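Local coordinates for protein arginine kinase (Cydia pomonella granulosis virus, PDB 6VVG) that probably acts as a viral serine/threonine protein kinase that binds ATP and phosphorylates protein substrates, at residues V34-K39 against H43-C48. Sequence-based numbering, arbitrary orientation.
Sequences VYLCKK and HKRFVC. With AMP (adenosine monophosphate), chain C.
With CG1 anti to the backbone N in both Val34 (chi1 173°) and Val47 (chi1 166°), these two methyls meet across the antiparallel hairpin of strands 32-39 and 45-51 in the small lobe of the protein kinase fold. They pack tightly, CG1 of Val34 lying 3.3 Å from CG1 of Val47. The other branch of each valine goes to the nucleotide: CG2 of Val34 lies 3.2 Å from O5' of AMP, while CG2 of Val47 sits over a face of the adenine, 3.6 Å from C6. Val34 thus lies along the sugar-phosphate link and Val47 against the base, both in the AMP pocket, where Val47 also touches Met91 and Tyr93. On the other sheet face, Cys37 turns SG between its own N and carbonyl carbon (chi1 39°), bringing the sulfur against CB of Phe46 and CB of Cys48. Backbone bonds hold the register, two between Tyr35 and Cys48 and two between Cys37 and Phe46; Cys48 O also approaches the edge of the Tyr35 ring. Back on the face of Val47, nearer the turn, Leu36 CD1 rests on Arg45 CG, and Lys38 runs alongside Arg45, its CD over one guanidinium face. Arg45 NH1 donates in plane to a lone pair of His43 O, 2.8 Å away, while Lys44 reaches out to a salt bridge with Asp92. A water accepts from Lys39 N and donates to Lys44 O at 2.6 Å.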
loop_
_atom_site.group_PDB
_atom_site.type_symbol
_atom_site.label_atom_id
_atom_site.label_comp_id
_atom_site.label_asym_id
_atom_site.label_seq_id
_atom_site.Cartn_x
_atom_site.Cartn_y
_atom_site.Cartn_z
ATOM N N VAL A 34 12.409 -12.380 -14.135
ATOM C CA VAL A 34 12.314 -13.352 -13.052
ATOM C C VAL A 34 13.309 -14.470 -13.318
ATOM O O VAL A 34 13.386 -14.986 -14.438
ATOM C CB VAL A 34 10.882 -13.903 -12.927
ATOM C CG1 VAL A 34 10.815 -15.031 -11.920
ATOM C CG2 VAL A 34 9.913 -12.774 -12.561
ATOM N N TYR A 35 14.056 -14.849 -12.284
ATOM C CA TYR A 35 15.121 -15.830 -12.412
ATOM C C TYR A 35 15.012 -16.895 -11.331
ATOM O O TYR A 35 14.551 -16.631 -10.216
ATOM C CB TYR A 35 16.515 -15.177 -12.311
ATOM C CG TYR A 35 16.747 -14.048 -13.281
ATOM C CD1 TYR A 35 16.317 -12.759 -12.994
ATOM C CD2 TYR A 35 17.399 -14.271 -14.484
ATOM C CE1 TYR A 35 16.521 -11.726 -13.885
ATOM C CE2 TYR A 35 17.610 -13.245 -15.379
ATOM C CZ TYR A 35 17.171 -11.974 -15.074
ATOM O OH TYR A 35 17.379 -10.947 -15.961
ATOM N N LEU A 36 15.463 -18.101 -11.674
ATOM C CA LEU A 36 15.641 -19.165 -10.695
ATOM C C LEU A 36 16.943 -18.934 -9.934
ATOM O O LEU A 36 17.996 -18.702 -10.536
ATOM C CB LEU A 36 15.655 -20.526 -11.389
ATOM C CG LEU A 36 15.550 -21.765 -10.501
ATOM C CD1 LEU A 36 14.163 -21.891 -9.893
ATOM C CD2 LEU A 36 15.904 -23.019 -11.303
ATOM N N CYS A 37 16.867 -18.992 -8.611
ATOM C CA CYS A 37 17.995 -18.674 -7.752
ATOM C C CYS A 37 18.265 -19.825 -6.804
ATOM O O CYS A 37 17.446 -20.733 -6.651
ATOM C CB CYS A 37 17.770 -17.374 -6.966
ATOM S SG CYS A 37 16.159 -17.098 -6.361
ATOM N N LYS A 38 19.407 -19.743 -6.117
ATOM C CA LYS A 38 19.798 -20.767 -5.157
ATOM C C LYS A 38 20.928 -20.237 -4.284
ATOM O O LYS A 38 21.803 -19.514 -4.765
ATOM C CB LYS A 38 20.243 -22.064 -5.856
ATOM C CG LYS A 38 20.056 -23.329 -5.011
ATOM C CD LYS A 38 20.577 -24.575 -5.734
ATOM C CE LYS A 38 22.096 -24.672 -5.657
ATOM N NZ LYS A 38 22.625 -25.842 -6.416
ATOM N N LYS A 39 20.888 -20.582 -2.999
ATOM C CA LYS A 39 22.019 -20.319 -2.119
ATOM C C LYS A 39 23.147 -21.299 -2.427
ATOM O O LYS A 39 22.915 -22.498 -2.609
ATOM C CB LYS A 39 21.601 -20.444 -0.654
ATOM C CG LYS A 39 21.218 -19.132 0.017
ATOM C CD LYS A 39 19.900 -19.282 0.775
ATOM C CE LYS A 39 19.825 -18.361 1.987
ATOM N NZ LYS A 39 18.676 -18.701 2.878
ATOM N N HIS A 43 20.200 -26.532 -1.136
ATOM C CA HIS A 43 19.351 -27.197 -2.118
ATOM C C HIS A 43 18.218 -26.303 -2.602
ATOM O O HIS A 43 17.976 -26.195 -3.808
ATOM C CB HIS A 43 18.768 -28.484 -1.532
ATOM C CG HIS A 43 17.648 -29.054 -2.347
ATOM N ND1 HIS A 43 17.862 -29.913 -3.403
ATOM C CD2 HIS A 43 16.306 -28.867 -2.281
ATOM C CE1 HIS A 43 16.702 -30.241 -3.944
ATOM N NE2 HIS A 43 15.743 -29.619 -3.283
ATOM N N LYS A 44 17.500 -25.672 -1.675
ATOM C CA LYS A 44 16.214 -25.070 -2.000
ATOM C C LYS A 44 16.329 -24.085 -3.157
ATOM O O LYS A 44 17.248 -23.266 -3.215
ATOM C CB LYS A 44 15.641 -24.357 -0.776
ATOM C CG LYS A 44 14.237 -23.809 -0.976
ATOM C CD LYS A 44 13.601 -23.442 0.356
ATOM C CE LYS A 44 12.139 -23.057 0.183
ATOM N NZ LYS A 44 11.842 -21.720 0.774
ATOM N N ARG A 45 15.376 -24.178 -4.078
ATOM C CA ARG A 45 15.260 -23.230 -5.174
ATOM C C ARG A 45 14.357 -22.075 -4.762
ATOM O O ARG A 45 13.318 -22.279 -4.127
ATOM C CB ARG A 45 14.696 -23.911 -6.421
ATOM C CG ARG A 45 15.753 -24.462 -7.349
ATOM C CD ARG A 45 16.392 -25.716 -6.768
ATOM N NE ARG A 45 17.171 -26.435 -7.773
ATOM C CZ ARG A 45 18.171 -27.265 -7.492
ATOM N NH1 ARG A 45 18.515 -27.488 -6.232
ATOM N NH2 ARG A 45 18.826 -27.870 -8.474
ATOM N N PHE A 46 14.762 -20.865 -5.118
ATOM C CA PHE A 46 13.961 -19.672 -4.900
ATOM C C PHE A 46 13.720 -18.993 -6.243
ATOM O O PHE A 46 14.294 -19.370 -7.268
ATOM C CB PHE A 46 14.660 -18.702 -3.929
ATOM C CG PHE A 46 14.976 -19.302 -2.578
ATOM C CD1 PHE A 46 14.051 -19.238 -1.550
ATOM C CD2 PHE A 46 16.196 -19.924 -2.334
ATOM C CE1 PHE A 46 14.325 -19.780 -0.309
ATOM C CE2 PHE A 46 16.474 -20.472 -1.087
ATOM C CZ PHE A 46 15.535 -20.400 -0.077
ATOM N N VAL A 47 12.939 -17.917 -6.210
ATOM C CA VAL A 47 12.691 -17.073 -7.373
ATOM C C VAL A 47 13.174 -15.668 -7.042
ATOM O O VAL A 47 12.699 -15.059 -6.074
ATOM C CB VAL A 47 11.203 -17.056 -7.754
ATOM C CG1 VAL A 47 10.923 -15.928 -8.736
ATOM C CG2 VAL A 47 10.783 -18.401 -8.329
ATOM N N CYS A 48 14.108 -15.146 -7.835
ATOM C CA CYS A 48 14.596 -13.780 -7.659
ATOM C C CYS A 48 14.083 -12.913 -8.802
ATOM O O CYS A 48 14.389 -13.180 -9.969
ATOM C CB CYS A 48 16.123 -13.723 -7.606
ATOM S SG CYS A 48 16.751 -12.014 -7.572
HETATM P P AMP C . 5.792 -13.198 -12.712
HETATM O O1P AMP C . 4.994 -12.661 -13.879
HETATM O O2P AMP C . 4.937 -14.216 -11.996
HETATM O O3P AMP C . 6.302 -12.022 -11.915
HETATM O "O5'" AMP C . 7.076 -13.971 -13.253
HETATM C "C5'" AMP C . 7.125 -14.465 -14.582
HETATM C "C4'" AMP C . 6.935 -15.962 -14.633
HETATM O "O4'" AMP C . 7.899 -16.618 -13.764
HETATM C "C3'" AMP C . 5.594 -16.489 -14.145
HETATM O "O3'" AMP C . 4.559 -16.351 -15.104
HETATM C "C2'" AMP C . 5.929 -17.935 -13.810
HETATM O "O2'" AMP C . 6.055 -18.711 -14.992
HETATM C "C1'" AMP C . 7.313 -17.767 -13.182
HETATM N N9 AMP C . 7.210 -17.547 -11.728
HETATM C C8 AMP C . 6.967 -16.356 -11.172
HETATM N N7 AMP C . 6.925 -16.520 -9.849
HETATM C C5 AMP C . 7.140 -17.817 -9.588
HETATM C C6 AMP C . 7.198 -18.510 -8.402
HETATM N N6 AMP C . 7.054 -18.101 -7.019
HETATM N N1 AMP C . 7.426 -19.814 -8.403
HETATM C C2 AMP C . 7.603 -20.462 -9.580
HETATM N N3 AMP C . 7.545 -19.784 -10.751
HETATM C C4 AMP C . 7.312 -18.457 -10.747
HETATM O O HOH W 1 19.185 -22.449 -1.699
#